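Local atomic coordinates of ATP grasp ligase (Microcystis aeruginosa MRC, PDB entry 5IG9), a protein that is an ATP-grasp ligase of the microviridin pathway, probably using ATP to close ester cross-links between side chains of a precursor peptide. Residues R217-G222 with F302-Y307; G222-T227 with S314-E319. All blocks are in the same frame, centred on the assembly; numbering follows the deposited sequence.

Overall arrangement
Contacts 1 and 2 share one beta-hairpin: strands 214-221 and 224-231, joined by the turn Gly222-Glu223, with Gly222 common to both contacts, are neighbours in an antiparallel sheet, and each meets one of two successive helices near the C-terminus. Their centres lie about 8 Å apart. Contact 1 is partly buried and more extensive, with an arginine laid against a tryptophan and a leucine while its charged end turns to other partners. Contact 2 is small and largely buried, resting on one alanine methyl that meets the end of a phenylalanine ring, with an exposed glutamine at its border. A probable hydrogen bond from Phe226 N to Thr219 O ties the strands; Glu305 and Ser314 similarly connect the helices.

Contact 1: residues R217-G222 with F302-Y307; sequences RITIVG and FWLELY
The backbones of strand 214-221 and the short turn of helix at 302-305 stay well apart, their closest CA atoms being those of Arg217 and Leu304 at 8.8 Å, so side chains alone bridge the gap. Arg217 does most of the bridging. Its CG stands opposite the backbone N (chi1 -178°), and a bend at chi2, 68°, then carries the chain across the six-membered ring of Trp303. Arg217 CG lies 3.5 Å from Trp303 CH2, and Arg217 NE is equally close to Trp303 CZ2. The two side chains run nearly perpendicular; CZ2 sits over one face of the guanidinium, but the planes are inclined by 44° and do not stack flat. From the Leu304 side, CD1 meets Arg217 CG at 3.6 Å and also approaches Thr219 OG1, at 4.1 Å. Leu304 CG in turn lies against one face of the Trp303 indole, while Trp253 meets the same tryptophan at a steep angle. The polar end of Arg217 is engaged elsewhere: NH1 forms a salt bridge with Asp281 on the adjacent strand 277-284, and NH2 donates to the carbonyl of Glu300, just ahead of the helical turn. Replacing Arg217 by an alanine would probably leave Asp281 without its charged mate, release the Glu300 carbonyl and open a gap beside Trp303 and Leu304. Chemically the arginine thus serves twice: CB, CG and CD pack on Trp303 and Leu304, and the guanidinium, while still overlapping Trp303 at CZ2, uses NH1 and NH2 to tie the sheet to the chain leading into helix 302-305.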
loop_
_atom_site.group_PDB
_atom_site.type_symbol
_atom_site.label_atom_id
_atom_site.label_comp_id
_atom_site.label_asym_id
_atom_site.label_seq_id
_atom_site.Cartn_x
_atom_site.Cartn_y
_atom_site.Cartn_z
ATOM N N ARG A 217 5.830 -24.933 6.524
ATOM C CA ARG A 217 6.325 -23.563 6.606
ATOM C C ARG A 217 7.552 -23.463 5.715
ATOM O O ARG A 217 8.601 -24.025 6.034
ATOM C CB ARG A 217 6.655 -23.174 8.045
ATOM C CG ARG A 217 7.132 -21.738 8.203
ATOM C CD ARG A 217 6.016 -20.737 7.929
ATOM N NE ARG A 217 6.423 -19.368 8.235
ATOM C CZ ARG A 217 5.589 -18.334 8.285
ATOM N NH1 ARG A 217 4.296 -18.512 8.049
ATOM N NH2 ARG A 217 6.045 -17.123 8.574
ATOM N N ILE A 218 7.420 -22.743 4.610
ATOM C CA ILE A 218 8.438 -22.688 3.568
ATOM C C ILE A 218 8.999 -21.277 3.514
ATOM O O ILE A 218 8.273 -20.324 3.213
ATOM C CB ILE A 218 7.863 -23.111 2.210
ATOM C CG1 ILE A 218 7.192 -24.477 2.346
ATOM C CG2 ILE A 218 8.949 -23.126 1.149
ATOM C CD1 ILE A 218 6.342 -24.853 1.171
ATOM N N THR A 219 10.289 -21.145 3.800
ATOM C CA THR A 219 10.987 -19.868 3.766
ATOM C C THR A 219 11.977 -19.890 2.610
ATOM O O THR A 219 12.840 -20.770 2.545
ATOM C CB THR A 219 11.707 -19.598 5.087
ATOM O OG1 THR A 219 10.786 -19.743 6.170
ATOM C CG2 THR A 219 12.264 -18.193 5.100
ATOM N N ILE A 220 11.847 -18.931 1.700
ATOM C CA ILE A 220 12.670 -18.862 0.500
ATOM C C ILE A 220 13.527 -17.610 0.574
ATOM O O ILE A 220 13.008 -16.514 0.818
ATOM C CB ILE A 220 11.809 -18.859 -0.775
ATOM C CG1 ILE A 220 11.028 -20.173 -0.885
ATOM C CG2 ILE A 220 12.680 -18.633 -2.002
ATOM C CD1 ILE A 220 10.060 -20.211 -2.041
ATOM N N VAL A 221 14.832 -17.773 0.365
ATOM C CA VAL A 221 15.772 -16.658 0.308
ATOM C C VAL A 221 16.501 -16.753 -1.027
ATOM O O VAL A 221 17.393 -17.598 -1.195
ATOM C CB VAL A 221 16.771 -16.673 1.471
ATOM C CG1 VAL A 221 17.591 -15.398 1.473
ATOM C CG2 VAL A 221 16.049 -16.859 2.796
ATOM N N GLY A 222 16.138 -15.885 -1.969
ATOM C CA GLY A 222 16.677 -15.976 -3.312
ATOM C C GLY A 222 16.095 -17.167 -4.041
ATOM O O GLY A 222 14.948 -17.126 -4.493
ATOM N N PHE A 302 12.404 -16.506 12.564
ATOM C CA PHE A 302 13.293 -16.749 13.693
ATOM C C PHE A 302 12.902 -18.001 14.468
ATOM O O PHE A 302 13.775 -18.674 15.028
ATOM C CB PHE A 302 13.313 -15.522 14.610
ATOM C CG PHE A 302 12.187 -15.481 15.597
ATOM C CD1 PHE A 302 10.924 -15.069 15.217
ATOM C CD2 PHE A 302 12.397 -15.854 16.913
ATOM C CE1 PHE A 302 9.888 -15.038 16.130
ATOM C CE2 PHE A 302 11.371 -15.826 17.827
ATOM C CZ PHE A 302 10.115 -15.417 17.439
ATOM N N TRP A 303 11.610 -18.339 14.512
ATOM C CA TRP A 303 11.206 -19.507 15.284
ATOM C C TRP A 303 11.516 -20.816 14.575
ATOM O O TRP A 303 11.325 -21.880 15.173
ATOM C CB TRP A 303 9.717 -19.433 15.631
ATOM C CG TRP A 303 8.818 -19.156 14.470
ATOM C CD1 TRP A 303 8.441 -17.932 14.002
ATOM C CD2 TRP A 303 8.161 -20.123 13.639
ATOM N NE1 TRP A 303 7.600 -18.074 12.926
ATOM C CE2 TRP A 303 7.410 -19.409 12.685
ATOM C CE3 TRP A 303 8.136 -21.522 13.609
ATOM C CZ2 TRP A 303 6.646 -20.045 11.709
ATOM C CZ3 TRP A 303 7.376 -22.152 12.640
ATOM C CH2 TRP A 303 6.643 -21.413 11.702
ATOM N N LEU A 304 11.978 -20.764 13.328
ATOM C CA LEU A 304 12.514 -21.932 12.642
ATOM C C LEU A 304 14.028 -22.022 12.740
ATOM O O LEU A 304 14.601 -23.046 12.351
ATOM C CB LEU A 304 12.105 -21.920 11.166
ATOM C CG LEU A 304 10.669 -22.317 10.833
ATOM C CD1 LEU A 304 10.468 -22.300 9.332
ATOM C CD2 LEU A 304 10.356 -23.691 11.400
ATOM N N GLU A 305 14.686 -20.974 13.240
ATOM C CA GLU A 305 16.132 -20.943 13.412
ATOM C C GLU A 305 16.559 -21.150 14.860
ATOM O O GLU A 305 17.451 -21.958 15.130
ATOM C CB GLU A 305 16.696 -19.618 12.887
ATOM C CG GLU A 305 18.200 -19.473 13.061
ATOM C CD GLU A 305 18.794 -18.464 12.101
ATOM O OE1 GLU A 305 18.018 -17.691 11.503
ATOM O OE2 GLU A 305 20.032 -18.450 11.936
ATOM N N LEU A 306 15.951 -20.429 15.805
ATOM C CA LEU A 306 16.302 -20.608 17.209
ATOM C C LEU A 306 15.675 -21.857 17.810
ATOM O O LEU A 306 16.076 -22.279 18.901
ATOM C CB LEU A 306 15.882 -19.383 18.023
ATOM C CG LEU A 306 16.537 -18.064 17.615
ATOM C CD1 LEU A 306 16.192 -16.971 18.613
ATOM C CD2 LEU A 306 18.044 -18.237 17.489
ATOM N N TYR A 307 14.707 -22.449 17.130
ATOM C CA TYR A 307 14.028 -23.661 17.545
ATOM C C TYR A 307 14.089 -24.637 16.386
ATOM O O TYR A 307 14.429 -24.249 15.262
ATOM C CB TYR A 307 12.573 -23.355 17.940
ATOM C CG TYR A 307 12.461 -22.321 19.034
ATOM C CD1 TYR A 307 12.554 -22.683 20.371
ATOM C CD2 TYR A 307 12.273 -20.981 18.729
ATOM C CE1 TYR A 307 12.454 -21.739 21.375
ATOM C CE2 TYR A 307 12.174 -20.029 19.725
ATOM C CZ TYR A 307 12.265 -20.414 21.046
ATOM O OH TYR A 307 12.167 -19.466 22.039
#

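Contact 2: residues G222-T227 with S314-E319; sequences GEQIFT and SQAIAE
The shortest polar bond within the two segments, 2.9 Å from Glu319 N to Gln315 O, belongs to the helix whose Ala316 faces Gln224 and Phe226 of the hairpin. On the same turn Gln315 NE2 donates to Glu319 OE2 over 3.1 Å with an angle of 161°, reaching the carboxylate on its anti side and somewhat out of its plane. Between helix and strand the contact is apolar at heart. The methyl CB of Ala316 lies 4.2 Å from Phe226 CZ, the far end of the ring, and approaches obliquely. Gln224 reaches the same methyl from the border: with its chain stretched out beyond CG, it brings OE1 to 3.9 Å from Ala316 CB, a van der Waals contact. Val221, on the partner strand, also touches Ala316, so both arms of the hairpin rest on this small residue. Away from the sheet, Ala318 packs on helix 14-23 of the pre-ATP-grasp region. Gly222 and Glu223 have backbone angles consistent with a type II' turn, and the whole is a two-residue beta-hairpin covered by an alpha-helix, within the antiparallel sheet of an ATP-grasp fold.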
loop_
_atom_site.group_PDB
_atom_site.type_symbol
_atom_site.label_atom_id
_atom_site.label_comp_id
_atom_site.label_asym_id
_atom_site.label_seq_id
_atom_site.Cartn_x
_atom_site.Cartn_y
_atom_site.Cartn_z
ATOM N N GLY A 222 16.138 -15.885 -1.969
ATOM C CA GLY A 222 16.677 -15.976 -3.312
ATOM C C GLY A 222 16.095 -17.167 -4.041
ATOM O O GLY A 222 14.948 -17.126 -4.493
ATOM N N GLU A 223 16.879 -18.242 -4.159
ATOM C CA GLU A 223 16.391 -19.506 -4.697
ATOM C C GLU A 223 16.683 -20.664 -3.751
ATOM O O GLU A 223 16.623 -21.826 -4.162
ATOM C CB GLU A 223 16.983 -19.781 -6.081
ATOM C CG GLU A 223 16.499 -18.812 -7.153
ATOM C CD GLU A 223 16.929 -19.214 -8.550
ATOM O OE1 GLU A 223 18.045 -19.754 -8.701
ATOM O OE2 GLU A 223 16.146 -18.997 -9.498
ATOM N N GLN A 224 17.000 -20.367 -2.493
ATOM C CA GLN A 224 17.223 -21.376 -1.467
ATOM C C GLN A 224 15.927 -21.591 -0.698
ATOM O O GLN A 224 15.314 -20.626 -0.226
ATOM C CB GLN A 224 18.343 -20.945 -0.520
ATOM C CG GLN A 224 18.837 -22.039 0.398
ATOM C CD GLN A 224 20.129 -21.659 1.091
ATOM O OE1 GLN A 224 20.603 -20.528 0.972
ATOM N NE2 GLN A 224 20.712 -22.608 1.818
ATOM N N ILE A 225 15.512 -22.850 -0.576
ATOM C CA ILE A 225 14.195 -23.196 -0.056
ATOM C C ILE A 225 14.363 -23.965 1.244
ATOM O O ILE A 225 14.922 -25.068 1.250
ATOM C CB ILE A 225 13.387 -24.017 -1.071
ATOM C CG1 ILE A 225 13.392 -23.313 -2.428
ATOM C CG2 ILE A 225 11.968 -24.223 -0.573
ATOM C CD1 ILE A 225 12.688 -24.078 -3.511
ATOM N N PHE A 226 13.862 -23.390 2.337
ATOM C CA PHE A 226 13.857 -24.035 3.646
ATOM C C PHE A 226 12.433 -24.489 3.951
ATOM O O PHE A 226 11.552 -23.660 4.213
ATOM C CB PHE A 226 14.365 -23.088 4.730
ATOM C CG PHE A 226 15.726 -22.523 4.456
ATOM C CD1 PHE A 226 15.874 -21.351 3.735
ATOM C CD2 PHE A 226 16.862 -23.154 4.937
ATOM C CE1 PHE A 226 17.124 -20.824 3.489
ATOM C CE2 PHE A 226 18.116 -22.631 4.696
ATOM C CZ PHE A 226 18.249 -21.467 3.972
ATOM N N THR A 227 12.210 -25.800 3.935
ATOM C CA THR A 227 10.888 -26.377 4.134
ATOM C C THR A 227 10.831 -27.089 5.476
ATOM O O THR A 227 11.668 -27.952 5.762
ATOM C CB THR A 227 10.537 -27.355 3.011
ATOM O OG1 THR A 227 10.606 -26.681 1.751
ATOM C CG2 THR A 227 9.129 -27.898 3.208
ATOM N N SER A 314 19.001 -16.687 8.911
ATOM C CA SER A 314 19.616 -15.377 9.099
ATOM C C SER A 314 20.944 -15.278 8.364
ATOM O O SER A 314 21.309 -14.201 7.877
ATOM C CB SER A 314 19.809 -15.098 10.589
ATOM O OG SER A 314 20.793 -15.955 11.141
ATOM N N GLN A 315 21.677 -16.388 8.265
ATOM C CA GLN A 315 22.897 -16.402 7.467
ATOM C C GLN A 315 22.587 -16.193 5.990
ATOM O O GLN A 315 23.271 -15.428 5.302
ATOM C CB GLN A 315 23.645 -17.717 7.681
ATOM C CG GLN A 315 24.974 -17.801 6.957
ATOM C CD GLN A 315 25.958 -16.744 7.422
ATOM O OE1 GLN A 315 26.073 -16.469 8.617
ATOM N NE2 GLN A 315 26.668 -16.142 6.476
ATOM N N ALA A 316 21.551 -16.865 5.482
ATOM C CA ALA A 316 21.215 -16.738 4.067
ATOM C C ALA A 316 20.739 -15.331 3.739
ATOM O O ALA A 316 21.036 -14.802 2.662
ATOM C CB ALA A 316 20.152 -17.766 3.678
ATOM N N ILE A 317 19.996 -14.710 4.656
ATOM C CA ILE A 317 19.525 -13.345 4.438
ATOM C C ILE A 317 20.698 -12.377 4.423
ATOM O O ILE A 317 20.803 -11.518 3.541
ATOM C CB ILE A 317 18.492 -12.954 5.510
ATOM C CG1 ILE A 317 17.224 -13.794 5.357
ATOM C CG2 ILE A 317 18.170 -11.465 5.431
ATOM C CD1 ILE A 317 16.175 -13.491 6.394
ATOM N N ALA A 318 21.594 -12.500 5.405
ATOM C CA ALA A 318 22.762 -11.628 5.456
ATOM C C ALA A 318 23.637 -11.798 4.219
ATOM O O ALA A 318 24.250 -10.833 3.750
ATOM C CB ALA A 318 23.567 -11.903 6.724
ATOM N N GLU A 319 23.704 -13.013 3.671
ATOM C CA GLU A 319 24.521 -13.232 2.480
ATOM C C GLU A 319 23.928 -12.528 1.265
ATOM O O GLU A 319 24.630 -11.804 0.554
ATOM C CB GLU A 319 24.693 -14.730 2.218
ATOM C CG GLU A 319 25.644 -15.415 3.196
ATOM C CD GLU A 319 25.798 -16.906 2.937
ATOM O OE1 GLU A 319 25.205 -17.405 1.956
ATOM O OE2 GLU A 319 26.510 -17.580 3.713
#